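Local coordinates for protein ornithine carbamoyltransferase, mitochondrial (Coccidioides immitis, PDB 3SDS) that catalyses the transfer of the carbamoyl group from carbamoyl phosphate to L-ornithine, giving L-citrulline and phosphate in arginine biosynthesis, at residues L164-S169 with L184-L189; A38-N43 with Q158-F163; I191-D196 with F202-A207; S46-I51 with E330-L335. All blocks are in the same frame, centred on the assembly; numbering follows the deposited sequence.

Contact 1. Residues L164-S169 with L184-L189; sequences LTIHES and LGLEGL
Ile166 meets two leucines between the last turns of helix 156-169 and the loop that leads into strand 190-194. With its CG1 beside the backbone N (chi1 -64°), the CG2 methyl lies anti to that nitrogen, which puts it out towards the loop. There Ile166 CG2 is 4.0 Å from Leu186 CD1 and 4.1 Å from Leu189 CD2. Leu186 comes in at a slant and brings both its methyls near this one carbon, whereas Leu189 runs past Ile166 in the opposite direction. Val213 also touches both leucines, and Met305 of strand 303-306 touches Ile166.

The next residue, His167, meets the loop with a ring edge. The ring swings out towards Leu184, with His167 CD2 4.0 Å from Leu184 O, which lies near the ring plane. His167 CD2 is also 4.4 Å from the Leu184 CD2 methyl. Leu184 reaches Ala38 and Val41 of helix 34-51 as well, filling the corner between two helices and the loop.

Backbone bonds shape the loop itself. Leu186 to Leu189 form a type II turn, closed by a weak Leu189 N to Leu186 O bond of 3.3 Å. Gly188 takes its third position at phi 94°, a conformation that glycine adopts readily. Gly188 and Leu189 then pair with Gly212 and Asn214.

Since none of these meetings between the segments is a hydrogen bond, the helix end is held to the loop mainly by the fit of apolar groups, with the imidazole edge beside Leu184 O at the more open margin.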
loop_
_atom_site.group_PDB
_atom_site.type_symbol
_atom_site.label_atom_id
_atom_site.label_comp_id
_atom_site.label_asym_id
_atom_site.label_seq_id
_atom_site.Cartn_x
_atom_site.Cartn_y
_atom_site.Cartn_z
ATOM N N LEU A 164 -22.668 16.577 8.914
ATOM C CA LEU A 164 -23.349 15.935 7.788
ATOM C C LEU A 164 -24.454 15.033 8.301
ATOM O O LEU A 164 -25.557 15.019 7.744
ATOM C CB LEU A 164 -22.385 15.085 6.950
ATOM C CG LEU A 164 -22.979 14.286 5.762
ATOM C CD1 LEU A 164 -23.880 15.150 4.849
ATOM C CD2 LEU A 164 -21.904 13.631 4.928
ATOM N N THR A 165 -24.150 14.280 9.361
ATOM C CA THR A 165 -25.063 13.288 9.884
ATOM C C THR A 165 -26.259 14.000 10.487
ATOM O O THR A 165 -27.399 13.631 10.213
ATOM C CB THR A 165 -24.386 12.413 10.947
ATOM O OG1 THR A 165 -23.101 11.994 10.478
ATOM C CG2 THR A 165 -25.225 11.198 11.250
ATOM N N ILE A 166 -25.987 15.026 11.299
ATOM C CA ILE A 166 -27.037 15.793 11.983
ATOM C C ILE A 166 -27.965 16.427 10.936
ATOM O O ILE A 166 -29.184 16.283 11.027
ATOM C CB ILE A 166 -26.428 16.835 13.013
ATOM C CG1 ILE A 166 -25.679 16.106 14.145
ATOM C CG2 ILE A 166 -27.501 17.792 13.592
ATOM C CD1 ILE A 166 -24.697 16.971 14.936
ATOM N N HIS A 167 -27.370 17.067 9.928
ATOM C CA HIS A 167 -28.089 17.692 8.804
ATOM C C HIS A 167 -29.046 16.759 8.029
ATOM O O HIS A 167 -30.081 17.209 7.552
ATOM C CB HIS A 167 -27.081 18.358 7.846
ATOM C CG HIS A 167 -27.686 18.894 6.578
ATOM N ND1 HIS A 167 -27.532 18.270 5.354
ATOM C CD2 HIS A 167 -28.426 20.006 6.339
ATOM C CE1 HIS A 167 -28.155 18.967 4.418
ATOM N NE2 HIS A 167 -28.708 20.024 4.991
ATOM N N GLU A 168 -28.687 15.481 7.888
ATOM C CA GLU A 168 -29.544 14.490 7.225
ATOM C C GLU A 168 -30.733 14.054 8.093
ATOM O O GLU A 168 -31.853 13.844 7.598
ATOM C CB GLU A 168 -28.745 13.229 6.914
ATOM C CG GLU A 168 -27.928 13.222 5.644
ATOM C CD GLU A 168 -27.149 11.907 5.479
ATOM O OE1 GLU A 168 -26.887 11.196 6.498
ATOM O OE2 GLU A 168 -26.794 11.596 4.320
ATOM N N SER A 169 -30.463 13.885 9.385
ATOM C CA SER A 169 -31.411 13.273 10.295
ATOM C C SER A 169 -32.477 14.262 10.720
ATOM O O SER A 169 -33.599 13.870 11.000
ATOM C CB SER A 169 -30.695 12.683 11.500
ATOM O OG SER A 169 -31.633 12.228 12.458
ATOM N N LEU A 184 -26.666 25.891 8.124
ATOM C CA LEU A 184 -27.277 24.616 7.759
ATOM C C LEU A 184 -28.720 24.483 8.265
ATOM O O LEU A 184 -29.282 23.383 8.278
ATOM C CB LEU A 184 -26.441 23.456 8.299
ATOM C CG LEU A 184 -25.050 23.283 7.707
ATOM C CD1 LEU A 184 -24.273 22.261 8.505
ATOM C CD2 LEU A 184 -25.115 22.901 6.241
ATOM N N GLY A 185 -29.313 25.599 8.687
ATOM C CA GLY A 185 -30.688 25.616 9.208
ATOM C C GLY A 185 -30.904 24.861 10.509
ATOM O O GLY A 185 -31.999 24.374 10.752
ATOM N N LEU A 186 -29.872 24.784 11.352
ATOM C CA LEU A 186 -29.917 24.000 12.595
ATOM C C LEU A 186 -30.054 24.823 13.881
ATOM O O LEU A 186 -29.901 24.287 14.980
ATOM C CB LEU A 186 -28.667 23.118 12.703
ATOM C CG LEU A 186 -28.510 21.981 11.684
ATOM C CD1 LEU A 186 -27.110 21.363 11.740
ATOM C CD2 LEU A 186 -29.619 20.914 11.848
ATOM N N GLU A 187 -30.341 26.112 13.753
ATOM C CA GLU A 187 -30.398 26.996 14.903
ATOM C C GLU A 187 -31.351 26.510 15.994
ATOM O O GLU A 187 -32.498 26.148 15.730
ATOM C CB GLU A 187 -30.738 28.427 14.485
ATOM C CG GLU A 187 -29.610 29.118 13.707
ATOM C CD GLU A 187 -29.735 28.972 12.174
ATOM O OE1 GLU A 187 -28.936 29.609 11.444
ATOM O OE2 GLU A 187 -30.632 28.230 11.693
ATOM N N GLY A 188 -30.840 26.487 17.221
ATOM C CA GLY A 188 -31.650 26.221 18.390
ATOM C C GLY A 188 -31.662 24.775 18.820
ATOM O O GLY A 188 -32.341 24.423 19.795
ATOM N N LEU A 189 -30.921 23.927 18.104
ATOM C CA LEU A 189 -30.700 22.549 18.544
ATOM C C LEU A 189 -29.828 22.444 19.800
ATOM O O LEU A 189 -29.059 23.358 20.109
ATOM C CB LEU A 189 -30.077 21.738 17.427
ATOM C CG LEU A 189 -31.017 20.744 16.766
ATOM C CD1 LEU A 189 -32.353 21.394 16.351
ATOM C CD2 LEU A 189 -30.309 20.114 15.577
#

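Contact 2. Residues A38-N43 with Q158-F163; sequences ATLVRN and QAIADF
Two helices of the carbamoyl phosphate domain, 34-51 and 156-169, pack here through buried aliphatic side chains, with Val41 and Ile160 at the middle. The short axes come within 9.6 Å and cross at -62°, and four residues touch.

Val41 works with both methyls. Val41 CG2, beside the backbone N, sits 4.1 Å from Ile160 CG2 and 4.0 Å from Ile160 O, the two side chains passing each other in opposite directions. CG1, anti to the backbone N (chi1 173°), turns instead to the main chain of Phe163. The residue before, Leu40, brings its CD1 to 4.1 Å from Ile160 CD1, so Ile160 spends one branch on each neighbour. Phe163 gives mainly its CB; its ring leads away to Ala207 and Ala208 of helix 199-210.

On the far flank of helix 156-169 the chemistry turns polar. Gln158 NE2 donates to Asp162 OD1 one turn on, over 2.9 Å, on the syn side of the carboxylate but 33° out of its plane, while Gln158 OE1 takes a weak bond from Arg334 NH1. Both Gln158 and Arg334 are carbamoyl phosphate ligands by similarity.

One helix thus presents a greasy side to the N-terminal helix and, on another side, a residue that probably binds carbamoyl phosphate, as in the interdomain helix of the aspartate/ornithine carbamoyltransferase fold.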
loop_
_atom_site.group_PDB
_atom_site.type_symbol
_atom_site.label_atom_id
_atom_site.label_comp_id
_atom_site.label_asym_id
_atom_site.label_seq_id
_atom_site.Cartn_x
_atom_site.Cartn_y
_atom_site.Cartn_z
ATOM N N ALA A 38 -20.418 25.430 6.264
ATOM C CA ALA A 38 -21.686 24.941 5.753
ATOM C C ALA A 38 -21.535 24.398 4.320
ATOM O O ALA A 38 -22.175 23.388 3.964
ATOM C CB ALA A 38 -22.737 25.994 5.832
ATOM N N THR A 39 -20.671 25.041 3.526
ATOM C CA THR A 39 -20.421 24.656 2.129
ATOM C C THR A 39 -19.750 23.271 1.998
ATOM O O THR A 39 -20.123 22.463 1.122
ATOM C CB THR A 39 -19.612 25.754 1.389
ATOM O OG1 THR A 39 -20.394 26.950 1.322
ATOM C CG2 THR A 39 -19.245 25.336 -0.028
ATOM N N LEU A 40 -18.783 22.990 2.878
ATOM C CA LEU A 40 -18.139 21.668 2.917
ATOM C C LEU A 40 -19.176 20.577 3.227
ATOM O O LEU A 40 -19.162 19.485 2.631
ATOM C CB LEU A 40 -16.983 21.637 3.932
ATOM C CG LEU A 40 -15.705 22.449 3.644
ATOM C CD1 LEU A 40 -14.673 22.249 4.740
ATOM C CD2 LEU A 40 -15.095 22.073 2.306
ATOM N N VAL A 41 -20.093 20.894 4.136
ATOM C CA VAL A 41 -21.116 19.951 4.513
ATOM C C VAL A 41 -22.135 19.754 3.376
ATOM O O VAL A 41 -22.447 18.608 3.023
ATOM C CB VAL A 41 -21.760 20.313 5.901
ATOM C CG1 VAL A 41 -22.951 19.422 6.218
ATOM C CG2 VAL A 41 -20.724 20.164 7.010
ATOM N N ARG A 42 -22.635 20.835 2.778
ATOM C CA ARG A 42 -23.545 20.659 1.630
ATOM C C ARG A 42 -22.894 19.853 0.493
ATOM O O ARG A 42 -23.516 18.939 -0.048
ATOM C CB ARG A 42 -24.111 21.982 1.122
ATOM C CG ARG A 42 -25.177 22.568 2.051
ATOM C CD ARG A 42 -25.720 23.911 1.567
ATOM N NE ARG A 42 -24.693 24.953 1.586
ATOM C CZ ARG A 42 -24.693 26.000 2.402
ATOM N NH1 ARG A 42 -25.673 26.168 3.282
ATOM N NH2 ARG A 42 -23.705 26.886 2.337
ATOM N N ASN A 43 -21.638 20.162 0.169
ATOM C CA ASN A 43 -20.924 19.430 -0.878
ATOM C C ASN A 43 -20.845 17.908 -0.614
ATOM O O ASN A 43 -21.110 17.102 -1.529
ATOM C CB ASN A 43 -19.527 20.037 -1.161
ATOM C CG ASN A 43 -19.590 21.472 -1.739
ATOM O OD1 ASN A 43 -20.675 22.019 -2.018
ATOM N ND2 ASN A 43 -18.424 22.089 -1.902
ATOM N N GLN A 158 -13.683 14.899 11.551
ATOM C CA GLN A 158 -14.758 14.292 12.331
ATOM C C GLN A 158 -15.977 15.225 12.476
ATOM O O GLN A 158 -17.128 14.801 12.281
ATOM C CB GLN A 158 -14.255 13.829 13.700
ATOM C CG GLN A 158 -15.311 13.021 14.466
ATOM C CD GLN A 158 -15.641 11.671 13.794
ATOM O OE1 GLN A 158 -14.739 10.944 13.353
ATOM N NE2 GLN A 158 -16.937 11.332 13.731
ATOM N N ALA A 159 -15.709 16.491 12.807
ATOM C CA ALA A 159 -16.752 17.514 12.908
ATOM C C ALA A 159 -17.596 17.605 11.611
ATOM O O ALA A 159 -18.841 17.647 11.662
ATOM C CB ALA A 159 -16.131 18.866 13.255
ATOM N N ILE A 160 -16.914 17.612 10.463
ATOM C CA ILE A 160 -17.593 17.695 9.177
ATOM C C ILE A 160 -18.529 16.484 9.005
ATOM O O ILE A 160 -19.703 16.641 8.631
ATOM C CB ILE A 160 -16.589 17.815 8.001
ATOM C CG1 ILE A 160 -15.726 19.078 8.159
ATOM C CG2 ILE A 160 -17.319 17.851 6.687
ATOM C CD1 ILE A 160 -14.449 19.119 7.302
ATOM N N ALA A 161 -18.025 15.288 9.307
ATOM C CA ALA A 161 -18.849 14.085 9.279
ATOM C C ALA A 161 -20.047 14.184 10.219
ATOM O O ALA A 161 -21.185 13.876 9.829
ATOM C CB ALA A 161 -18.021 12.865 9.620
ATOM N N ASP A 162 -19.791 14.623 11.453
ATOM C CA ASP A 162 -20.845 14.672 12.459
ATOM C C ASP A 162 -21.960 15.632 12.063
ATOM O O ASP A 162 -23.147 15.290 12.180
ATOM C CB ASP A 162 -20.275 14.974 13.838
ATOM C CG ASP A 162 -19.488 13.808 14.394
ATOM O OD1 ASP A 162 -19.460 12.748 13.723
ATOM O OD2 ASP A 162 -18.892 13.936 15.493
ATOM N N PHE A 163 -21.591 16.806 11.550
ATOM C CA PHE A 163 -22.614 17.751 11.087
ATOM C C PHE A 163 -23.348 17.303 9.812
ATOM O O PHE A 163 -24.539 17.572 9.679
ATOM C CB PHE A 163 -22.114 19.208 11.052
ATOM C CG PHE A 163 -22.331 19.924 12.348
ATOM C CD1 PHE A 163 -21.486 19.703 13.432
ATOM C CD2 PHE A 163 -23.431 20.767 12.520
ATOM C CE1 PHE A 163 -21.718 20.349 14.659
ATOM C CE2 PHE A 163 -23.677 21.404 13.758
ATOM C CZ PHE A 163 -22.818 21.196 14.818
#

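Contact 3. Residues I191-D196 with F202-A207; sequences IAWVGD and FDLAIA
Trp193, whose six-membered ring touches Leu204, uses its indole nitrogen to hold the loop after its own strand: NE1 donates to Asp196 O at 2.9 Å. The bond is bent, 132° at the hydrogen, and it reaches the carbonyl from 47° above its plane instead of along a lone pair. Even so, it ties the indole to the main chain three residues on.

The opposite end of the indole makes the contact with helix 199-210. With CG anti to the backbone N (chi1 -180°), the ring is carried off the strand and turns its edge to the helix, so that Trp193 CZ3 lies 4.1 Å from Leu204 CD2, with CE3 almost as near. The methyl lies at the ring edge, close to its plane, and not over a face. Leu204's other branch, CD1, reaches Ile191 CD1 at 4.4 Å. Ile191 and Trp193, two residues apart on one face of the strand, are bridged by this forked leucine, whose CD1 side is also met by Phe163 of helix 156-169.

Around them, Val263 of strand 261-264 touches both Ile191 and Trp193. The neighbouring Asp203 has a buried carboxylate that is well supplied: OD2 accepts from His155 N, and OD1 from Ile29 N and Ser28 OG.

This is the first strand and helix of a beta-alpha-beta unit in the Rossmann-like ornithine domain. Its chemistry implies a divided indole: the hydrocarbon edge joins the core, the N-H holds the loop after the strand, and the indole itself lies about 4 Å from the side chain of Asp265, probably an ornithine ligand.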
loop_
_atom_site.group_PDB
_atom_site.type_symbol
_atom_site.label_atom_id
_atom_site.label_comp_id
_atom_site.label_asym_id
_atom_site.label_seq_id
_atom_site.Cartn_x
_atom_site.Cartn_y
_atom_site.Cartn_z
ATOM N N ILE A 191 -27.016 19.861 21.776
ATOM C CA ILE A 191 -26.146 18.674 21.850
ATOM C C ILE A 191 -25.640 18.465 23.292
ATOM O O ILE A 191 -25.179 19.396 23.946
ATOM C CB ILE A 191 -24.941 18.738 20.820
ATOM C CG1 ILE A 191 -25.452 18.768 19.372
ATOM C CG2 ILE A 191 -23.957 17.569 20.999
ATOM C CD1 ILE A 191 -24.372 19.060 18.340
ATOM N N ALA A 192 -25.734 17.241 23.785
ATOM C CA ALA A 192 -25.199 16.934 25.091
ATOM C C ALA A 192 -24.047 15.958 24.966
ATOM O O ALA A 192 -24.203 14.845 24.448
ATOM C CB ALA A 192 -26.282 16.367 25.989
ATOM N N TRP A 193 -22.889 16.398 25.436
ATOM C CA TRP A 193 -21.708 15.557 25.517
ATOM C C TRP A 193 -21.537 15.030 26.947
ATOM O O TRP A 193 -21.471 15.813 27.909
ATOM C CB TRP A 193 -20.467 16.357 25.100
ATOM C CG TRP A 193 -19.207 15.545 25.150
ATOM C CD1 TRP A 193 -18.531 15.111 26.279
ATOM C CD2 TRP A 193 -18.479 15.042 24.027
ATOM N NE1 TRP A 193 -17.435 14.363 25.911
ATOM C CE2 TRP A 193 -17.376 14.305 24.537
ATOM C CE3 TRP A 193 -18.655 15.130 22.639
ATOM C CZ2 TRP A 193 -16.441 13.677 23.695
ATOM C CZ3 TRP A 193 -17.741 14.500 21.805
ATOM C CH2 TRP A 193 -16.640 13.787 22.337
ATOM N N VAL A 194 -21.458 13.707 27.088
ATOM C CA VAL A 194 -21.259 13.093 28.413
ATOM C C VAL A 194 -20.016 12.203 28.392
ATOM O O VAL A 194 -19.984 11.204 27.679
ATOM C CB VAL A 194 -22.513 12.290 28.890
ATOM C CG1 VAL A 194 -22.295 11.679 30.272
ATOM C CG2 VAL A 194 -23.745 13.165 28.901
ATOM N N GLY A 195 -18.998 12.573 29.167
ATOM C CA GLY A 195 -17.737 11.821 29.203
ATOM C C GLY A 195 -16.487 12.680 29.324
ATOM O O GLY A 195 -16.527 13.746 29.914
ATOM N N ASP A 196 -15.377 12.217 28.761
ATOM C CA ASP A 196 -14.128 12.971 28.810
ATOM C C ASP A 196 -14.067 14.100 27.766
ATOM O O ASP A 196 -14.656 13.990 26.682
ATOM C CB ASP A 196 -12.911 12.038 28.666
ATOM C CG ASP A 196 -11.555 12.764 28.904
ATOM O OD1 ASP A 196 -11.475 13.735 29.721
ATOM O OD2 ASP A 196 -10.555 12.346 28.268
ATOM N N PHE A 202 -13.707 19.153 21.229
ATOM C CA PHE A 202 -13.210 20.508 20.983
ATOM C C PHE A 202 -13.695 21.079 19.642
ATOM O O PHE A 202 -14.350 22.144 19.629
ATOM C CB PHE A 202 -11.690 20.589 21.129
ATOM C CG PHE A 202 -11.172 20.066 22.461
ATOM C CD1 PHE A 202 -11.989 20.049 23.591
ATOM C CD2 PHE A 202 -9.862 19.615 22.577
ATOM C CE1 PHE A 202 -11.528 19.564 24.792
ATOM C CE2 PHE A 202 -9.382 19.129 23.763
ATOM C CZ PHE A 202 -10.207 19.103 24.888
ATOM N N ASP A 203 -13.427 20.359 18.542
ATOM C CA ASP A 203 -13.803 20.816 17.193
ATOM C C ASP A 203 -15.314 20.824 16.963
ATOM O O ASP A 203 -15.841 21.748 16.316
ATOM C CB ASP A 203 -13.129 19.991 16.103
ATOM C CG ASP A 203 -11.883 20.659 15.524
ATOM O OD1 ASP A 203 -11.873 21.874 15.227
ATOM O OD2 ASP A 203 -10.897 19.924 15.334
ATOM N N LEU A 204 -16.003 19.809 17.490
ATOM C CA LEU A 204 -17.465 19.753 17.432
ATOM C C LEU A 204 -18.068 21.026 18.058
ATOM O O LEU A 204 -18.917 21.706 17.433
ATOM C CB LEU A 204 -17.976 18.488 18.133
ATOM C CG LEU A 204 -19.471 18.188 18.327
ATOM C CD1 LEU A 204 -20.242 18.255 17.021
ATOM C CD2 LEU A 204 -19.667 16.803 18.970
ATOM N N ALA A 205 -17.599 21.360 19.270
ATOM C CA ALA A 205 -17.986 22.605 19.963
ATOM C C ALA A 205 -17.803 23.866 19.104
ATOM O O ALA A 205 -18.719 24.685 19.024
ATOM C CB ALA A 205 -17.231 22.755 21.298
ATOM N N ILE A 206 -16.626 24.016 18.486
ATOM C CA ILE A 206 -16.320 25.181 17.628
ATOM C C ILE A 206 -17.273 25.258 16.408
ATOM O O ILE A 206 -17.711 26.340 16.009
ATOM C CB ILE A 206 -14.803 25.182 17.167
ATOM C CG1 ILE A 206 -13.859 25.340 18.368
ATOM C CG2 ILE A 206 -14.524 26.276 16.131
ATOM C CD1 ILE A 206 -12.377 25.157 18.040
ATOM N N ALA A 207 -17.585 24.095 15.831
ATOM C CA ALA A 207 -18.523 23.994 14.719
ATOM C C ALA A 207 -19.939 24.376 15.157
ATOM O O ALA A 207 -20.541 25.302 14.598
ATOM C CB ALA A 207 -18.492 22.595 14.130
#

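Contact 4. Residues S46-I51 with E330-L335; sequences SYKKTI and EAENRL
Lys48 of helix 34-51 reaches across to Asn333 of helix 327-347 in a polar helix-to-helix bridge that joins the first and last helices of the chain within the carbamoyltransferase fold. Lys48 NZ donates to Asn333 OD1 at 3.0 Å, in the carbonyl plane and on a lone pair, with a C=O...N angle of 141°. The lysine gets there fully stretched: CG is anti to the backbone N (chi1 167°) and every later bond is extended. Its methylenes pass the same oxygen, Lys48 CE being 3.8 Å from Asn333 OD1.

Glu332 comes at about a right angle to this chain. Glu332 OE2 lies 4.0 Å from Lys48 CE but 4.6 Å from Lys48 NZ, too far for a direct ion pair, though the opposite charges should still attract.

In the next shell each of these side chains has a further polar partner. Lys48 NZ forms a salt bridge with Glu168 OE2 of helix 156-169, and Glu332 OE2 is gripped by Lys52 NZ and by Trp336 NE1. The Asn333 amide is engaged at both ends, since ND2 probably bonds to Thr165 OG1 while OD1 takes the lysine, which is consistent with one orientation of the amide. Three helices therefore meet at one small polar cluster.

Farther out, Ala331, Glu332 and Leu335 pack on Val117, Ser120 and Met121 of a neighbouring subunit. Helix 327-347 is kinked beside Asn333, where Arg334 N bonds three residues back, to Ala331 O at 3.3 Å. From this bend Arg334, a carbamoyl phosphate ligand by similarity, sends NH2 to Thr80 OG1.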
loop_
_atom_site.group_PDB
_atom_site.type_symbol
_atom_site.label_atom_id
_atom_site.label_comp_id
_atom_site.label_asym_id
_atom_site.label_seq_id
_atom_site.Cartn_x
_atom_site.Cartn_y
_atom_site.Cartn_z
ATOM N N SER A 46 -24.262 16.366 -1.168
ATOM C CA SER A 46 -24.516 16.312 -2.592
ATOM C C SER A 46 -23.761 15.161 -3.276
ATOM O O SER A 46 -24.372 14.351 -4.005
ATOM C CB SER A 46 -24.103 17.640 -3.216
ATOM O OG SER A 46 -24.483 17.711 -4.578
ATOM N N TYR A 47 -22.442 15.090 -3.046
ATOM C CA TYR A 47 -21.606 14.063 -3.672
ATOM C C TYR A 47 -22.063 12.647 -3.284
ATOM O O TYR A 47 -22.042 11.716 -4.118
ATOM C CB TYR A 47 -20.112 14.274 -3.342
ATOM C CG TYR A 47 -19.512 15.604 -3.803
ATOM C CD1 TYR A 47 -19.969 16.251 -4.973
ATOM C CD2 TYR A 47 -18.472 16.204 -3.090
ATOM C CE1 TYR A 47 -19.423 17.479 -5.395
ATOM C CE2 TYR A 47 -17.912 17.432 -3.506
ATOM C CZ TYR A 47 -18.388 18.055 -4.660
ATOM O OH TYR A 47 -17.842 19.259 -5.072
ATOM N N LYS A 48 -22.485 12.513 -2.023
ATOM C CA LYS A 48 -23.018 11.264 -1.446
ATOM C C LYS A 48 -24.270 10.768 -2.178
ATOM O O LYS A 48 -24.388 9.589 -2.525
ATOM C CB LYS A 48 -23.310 11.472 0.058
ATOM C CG LYS A 48 -24.159 10.381 0.721
ATOM C CD LYS A 48 -24.136 10.460 2.237
ATOM C CE LYS A 48 -24.930 9.297 2.835
ATOM N NZ LYS A 48 -25.219 9.509 4.309
ATOM N N LYS A 49 -25.200 11.680 -2.424
ATOM C CA LYS A 49 -26.446 11.335 -3.110
ATOM C C LYS A 49 -26.203 10.893 -4.572
ATOM O O LYS A 49 -26.799 9.920 -5.034
ATOM C CB LYS A 49 -27.443 12.498 -3.010
ATOM C CG LYS A 49 -28.863 12.059 -2.878
ATOM C CD LYS A 49 -29.848 13.000 -3.557
ATOM C CE LYS A 49 -31.066 12.178 -4.035
ATOM N NZ LYS A 49 -32.303 12.971 -4.289
ATOM N N THR A 50 -25.318 11.600 -5.277
ATOM C CA THR A 50 -24.995 11.280 -6.678
ATOM C C THR A 50 -24.284 9.927 -6.792
ATOM O O THR A 50 -24.715 9.082 -7.579
ATOM C CB THR A 50 -24.077 12.369 -7.353
ATOM O OG1 THR A 50 -24.635 13.681 -7.203
ATOM C CG2 THR A 50 -23.872 12.092 -8.819
ATOM N N ILE A 51 -23.199 9.739 -6.021
ATOM C CA ILE A 51 -22.363 8.510 -6.097
ATOM C C ILE A 51 -23.125 7.227 -5.635
ATOM O O ILE A 51 -23.019 6.169 -6.264
ATOM C CB ILE A 51 -20.988 8.715 -5.372
ATOM C CG1 ILE A 51 -20.137 9.722 -6.145
ATOM C CG2 ILE A 51 -20.200 7.399 -5.205
ATOM C CD1 ILE A 51 -19.064 10.444 -5.329
ATOM N N GLU A 330 -22.899 7.702 10.640
ATOM C CA GLU A 330 -21.854 8.634 11.075
ATOM C C GLU A 330 -20.458 8.151 10.674
ATOM O O GLU A 330 -19.606 8.954 10.277
ATOM C CB GLU A 330 -21.917 8.805 12.590
ATOM C CG GLU A 330 -20.961 9.846 13.144
ATOM C CD GLU A 330 -20.884 9.865 14.668
ATOM O OE1 GLU A 330 -21.588 9.065 15.332
ATOM O OE2 GLU A 330 -20.101 10.690 15.206
ATOM N N ALA A 331 -20.231 6.838 10.791
ATOM C CA ALA A 331 -18.962 6.214 10.388
ATOM C C ALA A 331 -18.715 6.330 8.871
ATOM O O ALA A 331 -17.627 6.712 8.449
ATOM C CB ALA A 331 -18.915 4.757 10.855
ATOM N N GLU A 332 -19.735 6.005 8.072
ATOM C CA GLU A 332 -19.703 6.143 6.609
ATOM C C GLU A 332 -19.552 7.594 6.122
ATOM O O GLU A 332 -18.916 7.839 5.074
ATOM C CB GLU A 332 -20.952 5.510 5.967
ATOM C CG GLU A 332 -21.076 5.753 4.451
ATOM C CD GLU A 332 -22.422 5.391 3.851
ATOM O OE1 GLU A 332 -23.177 4.580 4.439
ATOM O OE2 GLU A 332 -22.725 5.925 2.766
ATOM N N ASN A 333 -20.130 8.550 6.852
ATOM C CA ASN A 333 -19.995 9.953 6.462
ATOM C C ASN A 333 -18.539 10.475 6.490
ATOM O O ASN A 333 -18.276 11.602 6.052
ATOM C CB ASN A 333 -20.928 10.847 7.286
ATOM C CG ASN A 333 -22.429 10.648 6.938
ATOM O OD1 ASN A 333 -22.789 10.223 5.830
ATOM N ND2 ASN A 333 -23.301 10.968 7.895
ATOM N N ARG A 334 -17.596 9.663 6.996
ATOM C CA ARG A 334 -16.185 10.020 6.927
ATOM C C ARG A 334 -15.708 10.028 5.469
ATOM O O ARG A 334 -14.913 10.900 5.051
ATOM C CB ARG A 334 -15.323 9.083 7.776
ATOM C CG ARG A 334 -15.307 9.390 9.303
ATOM C CD ARG A 334 -14.750 10.798 9.635
ATOM N NE ARG A 334 -13.294 10.907 9.481
ATOM C CZ ARG A 334 -12.414 10.476 10.396
ATOM N NH1 ARG A 334 -12.842 9.899 11.520
ATOM N NH2 ARG A 334 -11.099 10.601 10.191
ATOM N N LEU A 335 -16.212 9.066 4.691
ATOM C CA LEU A 335 -15.844 8.945 3.293
ATOM C C LEU A 335 -16.253 10.210 2.557
ATOM O O LEU A 335 -15.431 10.808 1.848
ATOM C CB LEU A 335 -16.461 7.697 2.658
ATOM C CG LEU A 335 -16.319 7.498 1.130
ATOM C CD1 LEU A 335 -14.872 7.571 0.625
ATOM C CD2 LEU A 335 -16.978 6.215 0.643
#

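How the contacts relate
Helix 156-169 is the common thread: contact 2 uses its middle, contact 1 its end, and contact 4 borrows its residues as outer partners. Helix 34-51 serves both contact 2 and contact 4, whose centres are about 10 Å apart and whose segments alternate along the chain. Contacts 1 and 3 follow contact 2 in series, and both are nested inside the loop closed by contact 4. Contact 3 lies in the ornithine domain, about 22 Å between centres from contact 4, on the other side of the chain's centre. Bridging packing, such as Ile166 CD1 on Ile191 CD1 at 4.0 Å, sets the end of helix 156-169 against strand 190-194 of the ornithine-domain sheet.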